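Local coordinates for protein cyclic GMP-AMP synthase-like receptor (Tribolium castaneum, PDB 7LT2) that senses double-stranded RNA in the cytoplasm and joins ATP and GTP into cyclic GMP-AMP, a signal of innate immunity, at residues 177-182 and 192-197; 51-56 and 71-76. All coordinates share one frame; numbering follows the deposited sequence.

Overall arrangement
Both interactions are antiparallel strand pairs in one mixed beta-sheet, their centres about 10 Å apart. Interaction 2 comes first along the chain, pairing strand 50-56 with strand 70-77; interaction 1 follows as a beta hairpin of strands 177-183 and 188-200. Strands 70-77 and 188-200 run parallel as neighbours, so the two pairs join into a continuous four-strand patch. Asp193 O probably accepts a hydrogen bond from Leu73 N, and Val195 O one from Ile75 N. This junction brings Asp72 and Asp193, assigned by similarity to catalytic magnesium, side by side, consistent with a catalytic site assembled from strands far apart in sequence yet adjacent in the sheet.

Interaction 1 of 2, residues 177-182 and 192-197; sequences MTLGIS and VDLVAC
Thr178 and Asp193 face each other as a non-hydrogen-bonded antiparallel pair, with three direct backbone bonds distributed around them. Towards the hairpin turn, Leu179 and Val192 form a hydrogen-bonded pair: Leu179 N reaches Val192 O at 2.7 Å and Val192 N returns to Leu179 O at 2.8 Å. On the other flank, Leu194 N gives a bond to Met177 O. The return bond of this pair is replaced by a water, which accepts from Met177 N and donates to Leu194 O. The carbonyls do further work, since Thr178 CA lies 3.3 Å from Val192 O in a weak CA-H...O contact.

A single side-chain hydrogen bond crosses the pair. Thr178 OG1 donates to Asp193 OD1 over 2.6 Å, coming from above the carboxylate by 40° and not within its plane. Thr178 places its hydroxyl opposite the carbonyl carbon (chi1 -62°), which brings OG1 to the acid, while the methyl CG2, opposite the backbone N, stays beside the same Asp193 OD1 at 3.6 Å.

The reverse face is apolar. Leu179 and Leu194 cross at about a right angle, CG of Leu179 meeting CD1 of Leu194 at 3.8 Å. Farther along, the far methyl of Ile181, CD1, rests 3.9 Å from CG2 of Val192. Helix 18-42 covers Ile181 and Val192 through Leu32, while Val142 of helix 131-147 lies against Leu194.

One face thus packs into the hydrophobic core, and the other carries the acid of the probable catalytic site. By similarity Asp193 binds catalytic magnesium and GTP, close to Asp72 and Glu70; Thr178 would then act as a second-shell residue, probably helping to orient the carboxylate through OD1. Three acids grouped on neighbouring strands are the hallmark of the nucleotidyltransferase active site, here with one of them carried by a beta hairpin.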
ATOM      1  N   MET A 177       2.532 -13.953   4.760  1.00 21.77           N
ATOM      2  CA  MET A 177       3.080 -13.976   6.108  1.00 19.07           C
ATOM      3  C   MET A 177       3.257 -12.556   6.622  1.00 21.31           C
ATOM      4  O   MET A 177       3.597 -11.647   5.864  1.00 20.79           O
ATOM      5  CB  MET A 177       4.434 -14.689   6.122  1.00 22.83           C
ATOM      6  CG  MET A 177       4.375 -16.147   5.732  1.00 30.77           C
ATOM      7  SD  MET A 177       3.577 -17.092   7.031  1.00 39.31           S
ATOM      8  CE  MET A 177       4.526 -16.569   8.462  1.00 22.99           C
ATOM      9  N   THR A 178       3.031 -12.370   7.920  1.00 19.74           N
ATOM     10  CA  THR A 178       3.300 -11.106   8.595  1.00 16.47           C
ATOM     11  C   THR A 178       4.513 -11.258   9.500  1.00 18.12           C
ATOM     12  O   THR A 178       4.606 -12.226  10.263  1.00 20.13           O
ATOM     13  CB  THR A 178       2.094 -10.651   9.427  1.00 17.30           C
ATOM     14  OG1 THR A 178       0.964 -10.434   8.570  1.00 20.79           O
ATOM     15  CG2 THR A 178       2.414  -9.360  10.200  1.00 21.53           C
ATOM     16  N   LEU A 179       5.439 -10.309   9.415  1.00 17.11           N
ATOM     17  CA  LEU A 179       6.511 -10.176  10.394  1.00 19.37           C
ATOM     18  C   LEU A 179       6.189  -9.012  11.322  1.00 21.22           C
ATOM     19  O   LEU A 179       6.073  -7.869  10.869  1.00 20.88           O
ATOM     20  CB  LEU A 179       7.862  -9.939   9.719  1.00 16.99           C
ATOM     21  CG  LEU A 179       8.367 -10.988   8.727  1.00 18.76           C
ATOM     22  CD1 LEU A 179       9.806 -10.665   8.284  1.00 19.42           C
ATOM     23  CD2 LEU A 179       8.281 -12.395   9.292  1.00 23.36           C
ATOM     24  N   GLY A 180       6.051  -9.300  12.613  1.00 18.08           N
ATOM     25  CA  GLY A 180       5.948  -8.247  13.607  1.00 19.07           C
ATOM     26  C   GLY A 180       7.325  -7.859  14.111  1.00 20.31           C
ATOM     27  O   GLY A 180       8.017  -8.683  14.713  1.00 20.64           O
ATOM     28  N   ILE A 181       7.749  -6.621  13.875  1.00 18.93           N
ATOM     29  CA  ILE A 181       9.113  -6.191  14.170  1.00 15.47           C
ATOM     30  C   ILE A 181       9.091  -5.284  15.393  1.00 17.68           C
ATOM     31  O   ILE A 181       8.347  -4.297  15.430  1.00 19.07           O
ATOM     32  CB  ILE A 181       9.749  -5.487  12.959  1.00 15.47           C
ATOM     33  CG1 ILE A 181       9.785  -6.450  11.765  1.00 19.55           C
ATOM     34  CG2 ILE A 181      11.157  -4.998  13.304  1.00 17.31           C
ATOM     35  CD1 ILE A 181      10.225  -5.821  10.459  1.00 19.20           C
ATOM     36  N   SER A 182       9.907  -5.621  16.391  1.00 17.27           N
ATOM     37  CA  SER A 182       9.996  -4.866  17.635  1.00 18.76           C
ATOM     38  C   SER A 182      11.455  -4.602  17.984  1.00 20.22           C
ATOM     39  O   SER A 182      12.360  -5.321  17.552  1.00 20.11           O
ATOM     40  CB  SER A 182       9.334  -5.614  18.804  1.00 24.47           C
ATOM     41  OG  SER A 182       7.966  -5.886  18.556  1.00 22.92           O
ATOM     42  N   VAL A 192       4.879  -6.133   9.014  1.00 16.17           N
ATOM     43  CA  VAL A 192       5.202  -6.118   7.588  1.00 17.39           C
ATOM     44  C   VAL A 192       4.680  -7.398   6.947  1.00 16.15           C
ATOM     45  O   VAL A 192       5.017  -8.498   7.393  1.00 18.01           O
ATOM     46  CB  VAL A 192       6.719  -5.987   7.343  1.00 15.52           C
ATOM     47  CG1 VAL A 192       7.011  -5.861   5.855  1.00 18.11           C
ATOM     48  CG2 VAL A 192       7.285  -4.784   8.097  1.00 19.63           C
ATOM     49  N   ASP A 193       3.875  -7.254   5.896  1.00 16.29           N
ATOM     50  CA  ASP A 193       3.397  -8.396   5.123  1.00 17.86           C
ATOM     51  C   ASP A 193       4.335  -8.655   3.947  1.00 17.11           C
ATOM     52  O   ASP A 193       4.710  -7.727   3.224  1.00 17.03           O
ATOM     53  CB  ASP A 193       1.969  -8.162   4.626  1.00 17.09           C
ATOM     54  CG  ASP A 193       0.931  -8.353   5.719  1.00 22.49           C
ATOM     55  OD1 ASP A 193       1.316  -8.509   6.899  1.00 22.46           O
ATOM     56  OD2 ASP A 193      -0.275  -8.347   5.393  1.00 30.30           O
ATOM     57  N   LEU A 194       4.702  -9.920   3.750  1.00 17.00           N
ATOM     58  CA  LEU A 194       5.688 -10.294   2.734  1.00 19.19           C
ATOM     59  C   LEU A 194       4.929 -10.802   1.513  1.00 16.06           C
ATOM     60  O   LEU A 194       4.478 -11.946   1.483  1.00 18.45           O
ATOM     61  CB  LEU A 194       6.651 -11.337   3.286  1.00 16.49           C
ATOM     62  CG  LEU A 194       7.269 -11.018   4.650  1.00 23.56           C
ATOM     63  CD1 LEU A 194       8.136 -12.179   5.123  1.00 26.86           C
ATOM     64  CD2 LEU A 194       8.075  -9.730   4.597  1.00 20.15           C
ATOM     65  N   VAL A 195       4.785  -9.940   0.509  1.00 17.39           N
ATOM     66  CA  VAL A 195       3.886 -10.167  -0.622  1.00 19.74           C
ATOM     67  C   VAL A 195       4.715 -10.482  -1.865  1.00 16.32           C
ATOM     68  O   VAL A 195       5.473  -9.632  -2.349  1.00 16.28           O
ATOM     69  CB  VAL A 195       2.987  -8.946  -0.869  1.00 17.75           C
ATOM     70  CG1 VAL A 195       1.992  -9.230  -1.980  1.00 17.30           C
ATOM     71  CG2 VAL A 195       2.279  -8.529   0.426  1.00 18.61           C
ATOM     72  N   ALA A 196       4.536 -11.689  -2.408  1.00 16.94           N
ATOM     73  CA  ALA A 196       5.245 -12.105  -3.613  1.00 16.81           C
ATOM     74  C   ALA A 196       4.572 -11.512  -4.846  1.00 18.45           C
ATOM     75  O   ALA A 196       3.408 -11.816  -5.125  1.00 20.96           O
ATOM     76  CB  ALA A 196       5.274 -13.630  -3.702  1.00 18.59           C
ATOM     77  N   CYS A 197       5.310 -10.690  -5.593  1.00 16.18           N
ATOM     78  CA  CYS A 197       4.795 -10.008  -6.773  1.00 16.67           C
ATOM     79  C   CYS A 197       5.689 -10.297  -7.975  1.00 17.92           C
ATOM     80  O   CYS A 197       6.824 -10.753  -7.833  1.00 17.82           O
ATOM     81  CB  CYS A 197       4.727  -8.496  -6.560  1.00 15.54           C
ATOM     82  SG  CYS A 197       3.844  -7.978  -5.061  1.00 18.67           S
TER
HETATM   83  O   HOH W   1       4.421 -14.520   2.656  1.00 20.00           O

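Interaction 2 of 2, residues 51-56 and 71-76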
ATOM      1  N   ARG A  51      14.358  -9.188  -7.918  1.00 16.19           N
ATOM      2  CA  ARG A  51      14.866  -7.950  -8.491  1.00 16.21           C
ATOM      3  C   ARG A  51      15.012  -6.843  -7.457  1.00 19.13           C
ATOM      4  O   ARG A  51      16.093  -6.257  -7.329  1.00 19.80           O
ATOM      5  CB  ARG A  51      13.952  -7.480  -9.629  1.00 22.10           C
ATOM      6  CG  ARG A  51      14.412  -6.198 -10.307  1.00 27.10           C
ATOM      7  CD  ARG A  51      13.612  -5.933 -11.575  1.00 38.99           C
ATOM      8  NE  ARG A  51      14.000  -4.683 -12.218  1.00 40.67           N
ATOM      9  CZ  ARG A  51      14.984  -4.570 -13.100  1.00 46.10           C
ATOM     10  NH1 ARG A  51      15.712  -5.613 -13.461  1.00 46.01           N
ATOM     11  NH2 ARG A  51      15.239  -3.380 -13.639  1.00 41.34           N
ATOM     12  N   ARG A  52      13.953  -6.546  -6.713  1.00 18.34           N
ATOM     13  CA  ARG A  52      13.955  -5.439  -5.760  1.00 15.93           C
ATOM     14  C   ARG A  52      12.679  -5.530  -4.935  1.00 15.53           C
ATOM     15  O   ARG A  52      11.809  -6.368  -5.193  1.00 15.44           O
ATOM     16  CB  ARG A  52      14.048  -4.091  -6.475  1.00 19.76           C
ATOM     17  CG  ARG A  52      12.835  -3.766  -7.339  1.00 18.63           C
ATOM     18  CD  ARG A  52      13.055  -2.502  -8.149  1.00 25.13           C
ATOM     19  NE  ARG A  52      12.047  -2.315  -9.186  1.00 22.02           N
ATOM     20  CZ  ARG A  52      10.967  -1.558  -9.053  1.00 24.82           C
ATOM     21  NH1 ARG A  52      10.697  -0.933  -7.920  1.00 25.97           N
ATOM     22  NH2 ARG A  52      10.138  -1.425 -10.083  1.00 25.00           N
ATOM     23  N   VAL A  53      12.567  -4.650  -3.943  1.00 18.66           N
ATOM     24  CA  VAL A  53      11.362  -4.544  -3.130  1.00 16.21           C
ATOM     25  C   VAL A  53      10.747  -3.167  -3.340  1.00 14.63           C
ATOM     26  O   VAL A  53      11.432  -2.194  -3.678  1.00 16.94           O
ATOM     27  CB  VAL A  53      11.628  -4.795  -1.627  1.00 16.45           C
ATOM     28  CG1 VAL A  53      12.222  -6.181  -1.402  1.00 16.63           C
ATOM     29  CG2 VAL A  53      12.535  -3.706  -1.025  1.00 17.90           C
ATOM     30  N   PHE A  54       9.431  -3.100  -3.146  1.00 14.50           N
ATOM     31  CA  PHE A  54       8.692  -1.848  -3.103  1.00 17.10           C
ATOM     32  C   PHE A  54       7.975  -1.791  -1.766  1.00 17.00           C
ATOM     33  O   PHE A  54       7.353  -2.775  -1.354  1.00 16.68           O
ATOM     34  CB  PHE A  54       7.690  -1.746  -4.260  1.00 15.24           C
ATOM     35  CG  PHE A  54       6.825  -0.521  -4.208  1.00 18.74           C
ATOM     36  CD1 PHE A  54       7.295   0.700  -4.682  1.00 21.28           C
ATOM     37  CD2 PHE A  54       5.546  -0.581  -3.675  1.00 19.86           C
ATOM     38  CE1 PHE A  54       6.499   1.833  -4.632  1.00 19.76           C
ATOM     39  CE2 PHE A  54       4.748   0.552  -3.620  1.00 20.10           C
ATOM     40  CZ  PHE A  54       5.230   1.758  -4.103  1.00 16.90           C
ATOM     41  N   TYR A  55       8.071  -0.653  -1.082  1.00 15.75           N
ATOM     42  CA  TYR A  55       7.437  -0.489   0.222  1.00 16.79           C
ATOM     43  C   TYR A  55       6.060   0.127  -0.005  1.00 14.62           C
ATOM     44  O   TYR A  55       5.953   1.290  -0.398  1.00 15.67           O
ATOM     45  CB  TYR A  55       8.301   0.372   1.141  1.00 16.62           C
ATOM     46  CG  TYR A  55       9.741  -0.094   1.253  1.00 16.50           C
ATOM     47  CD1 TYR A  55      10.065  -1.277   1.904  1.00 18.45           C
ATOM     48  CD2 TYR A  55      10.776   0.661   0.719  1.00 18.70           C
ATOM     49  CE1 TYR A  55      11.392  -1.703   2.011  1.00 18.44           C
ATOM     50  CE2 TYR A  55      12.096   0.252   0.821  1.00 21.28           C
ATOM     51  CZ  TYR A  55      12.402  -0.934   1.463  1.00 19.31           C
ATOM     52  OH  TYR A  55      13.719  -1.338   1.558  1.00 20.08           O
ATOM     53  N   GLY A  56       5.011  -0.663   0.209  1.00 15.80           N
ATOM     54  CA  GLY A  56       3.660  -0.276  -0.151  1.00 16.66           C
ATOM     55  C   GLY A  56       2.841   0.105   1.068  1.00 17.15           C
ATOM     56  O   GLY A  56       3.043  -0.431   2.157  1.00 18.38           O
ATOM     57  N   PHE A  71       2.862  -2.149   6.984  1.00 17.81           N
ATOM     58  CA  PHE A  71       2.990  -1.885   5.557  1.00 16.80           C
ATOM     59  C   PHE A  71       3.284  -3.197   4.842  1.00 18.32           C
ATOM     60  O   PHE A  71       3.501  -4.239   5.467  1.00 18.28           O
ATOM     61  CB  PHE A  71       4.059  -0.818   5.245  1.00 19.22           C
ATOM     62  CG  PHE A  71       5.479  -1.239   5.530  1.00 18.59           C
ATOM     63  CD1 PHE A  71       6.031  -1.045   6.785  1.00 23.66           C
ATOM     64  CD2 PHE A  71       6.274  -1.775   4.529  1.00 20.29           C
ATOM     65  CE1 PHE A  71       7.344  -1.404   7.048  1.00 25.91           C
ATOM     66  CE2 PHE A  71       7.588  -2.142   4.785  1.00 22.02           C
ATOM     67  CZ  PHE A  71       8.120  -1.957   6.048  1.00 24.47           C
ATOM     68  N   ASP A  72       3.258  -3.133   3.515  1.00 16.98           N
ATOM     69  CA  ASP A  72       3.507  -4.286   2.657  1.00 18.45           C
ATOM     70  C   ASP A  72       4.919  -4.234   2.092  1.00 18.98           C
ATOM     71  O   ASP A  72       5.313  -3.234   1.485  1.00 18.75           O
ATOM     72  CB  ASP A  72       2.515  -4.333   1.494  1.00 22.24           C
ATOM     73  CG  ASP A  72       1.155  -4.852   1.895  1.00 23.01           C
ATOM     74  OD1 ASP A  72       0.960  -5.212   3.079  1.00 23.35           O
ATOM     75  OD2 ASP A  72       0.279  -4.896   1.007  1.00 27.58           O
ATOM     76  N   LEU A  73       5.666  -5.321   2.259  1.00 18.28           N
ATOM     77  CA  LEU A  73       6.903  -5.504   1.505  1.00 17.06           C
ATOM     78  C   LEU A  73       6.542  -6.232   0.218  1.00 17.06           C
ATOM     79  O   LEU A  73       6.359  -7.451   0.212  1.00 17.33           O
ATOM     80  CB  LEU A  73       7.942  -6.280   2.307  1.00 17.39           C
ATOM     81  CG  LEU A  73       9.317  -6.306   1.621  1.00 16.18           C
ATOM     82  CD1 LEU A  73       9.925  -4.911   1.619  1.00 16.13           C
ATOM     83  CD2 LEU A  73      10.229  -7.303   2.310  1.00 20.16           C
ATOM     84  N   ASP A  74       6.417  -5.479  -0.872  1.00 17.92           N
ATOM     85  CA  ASP A  74       6.159  -6.067  -2.182  1.00 19.19           C
ATOM     86  C   ASP A  74       7.487  -6.562  -2.738  1.00 17.05           C
ATOM     87  O   ASP A  74       8.334  -5.772  -3.168  1.00 16.04           O
ATOM     88  CB  ASP A  74       5.495  -5.054  -3.108  1.00 19.74           C
ATOM     89  CG  ASP A  74       4.076  -4.734  -2.693  1.00 21.16           C
ATOM     90  OD1 ASP A  74       3.391  -5.630  -2.145  1.00 19.96           O
ATOM     91  OD2 ASP A  74       3.646  -3.583  -2.896  1.00 23.47           O
ATOM     92  N   ILE A  75       7.675  -7.879  -2.708  1.00 15.05           N
ATOM     93  CA  ILE A  75       8.907  -8.519  -3.153  1.00 17.15           C
ATOM     94  C   ILE A  75       8.766  -8.769  -4.651  1.00 16.57           C
ATOM     95  O   ILE A  75       7.958  -9.600  -5.072  1.00 18.01           O
ATOM     96  CB  ILE A  75       9.157  -9.822  -2.382  1.00 18.50           C
ATOM     97  CG1 ILE A  75       9.246  -9.539  -0.880  1.00 16.07           C
ATOM     98  CG2 ILE A  75      10.429 -10.522  -2.878  1.00 17.56           C
ATOM     99  CD1 ILE A  75       9.177 -10.781  -0.006  1.00 19.64           C
ATOM    100  N   LEU A  76       9.537  -8.039  -5.460  1.00 17.36           N
ATOM    101  CA  LEU A  76       9.336  -8.033  -6.909  1.00 14.35           C
ATOM    102  C   LEU A  76      10.230  -9.087  -7.563  1.00 16.84           C
ATOM    103  O   LEU A  76      11.461  -8.962  -7.567  1.00 16.92           O
ATOM    104  CB  LEU A  76       9.605  -6.646  -7.488  1.00 16.44           C
ATOM    105  CG  LEU A  76       8.821  -5.489  -6.847  1.00 19.57           C
ATOM    106  CD1 LEU A  76       8.926  -4.240  -7.703  1.00 17.35           C
ATOM    107  CD2 LEU A  76       7.361  -5.845  -6.620  1.00 17.94           C
TER
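Arg52 O takes the shortest hydrogen bond of this pair, from Leu76 N at 2.8 Å. Leu76 O in turn accepts from Arg51 N, so two consecutive arginines face one leucine: a classic beta bulge. From there to Gly56, regular antiparallel pairing resumes, closing with reciprocal bonds between Gly56 and Asp72.

At the bulge itself, Leu76 places its methyl CD1 over the centre of the Arg52 guanidinium, 3.6 Å from CZ. The CG of Arg52 sits between backbone N and carbonyl carbon (chi1 65°), and the extended chain beyond it carries the flat group across the leucine to salt bridges with Glu221 and Glu246. On the same face Phe54 and Asp74 lie side by side, ring and carboxylate only 5° from coplanar, with Asp74 OD2 at the ring edge, 3.6 Å from Phe54 CD2.

On the opposite face the contacts are between apolar groups: Leu73 CD1 fits against both Val53 CB and, at 3.5 Å, Tyr55 CE1, while Phe71 CE2 touches Tyr55 CD1.

An acid meeting the electropositive rim of an aromatic ring is probably favourable, and Arg52, spanning two glutamates, links this strand to Glu246, an ATP-binding residue by similarity.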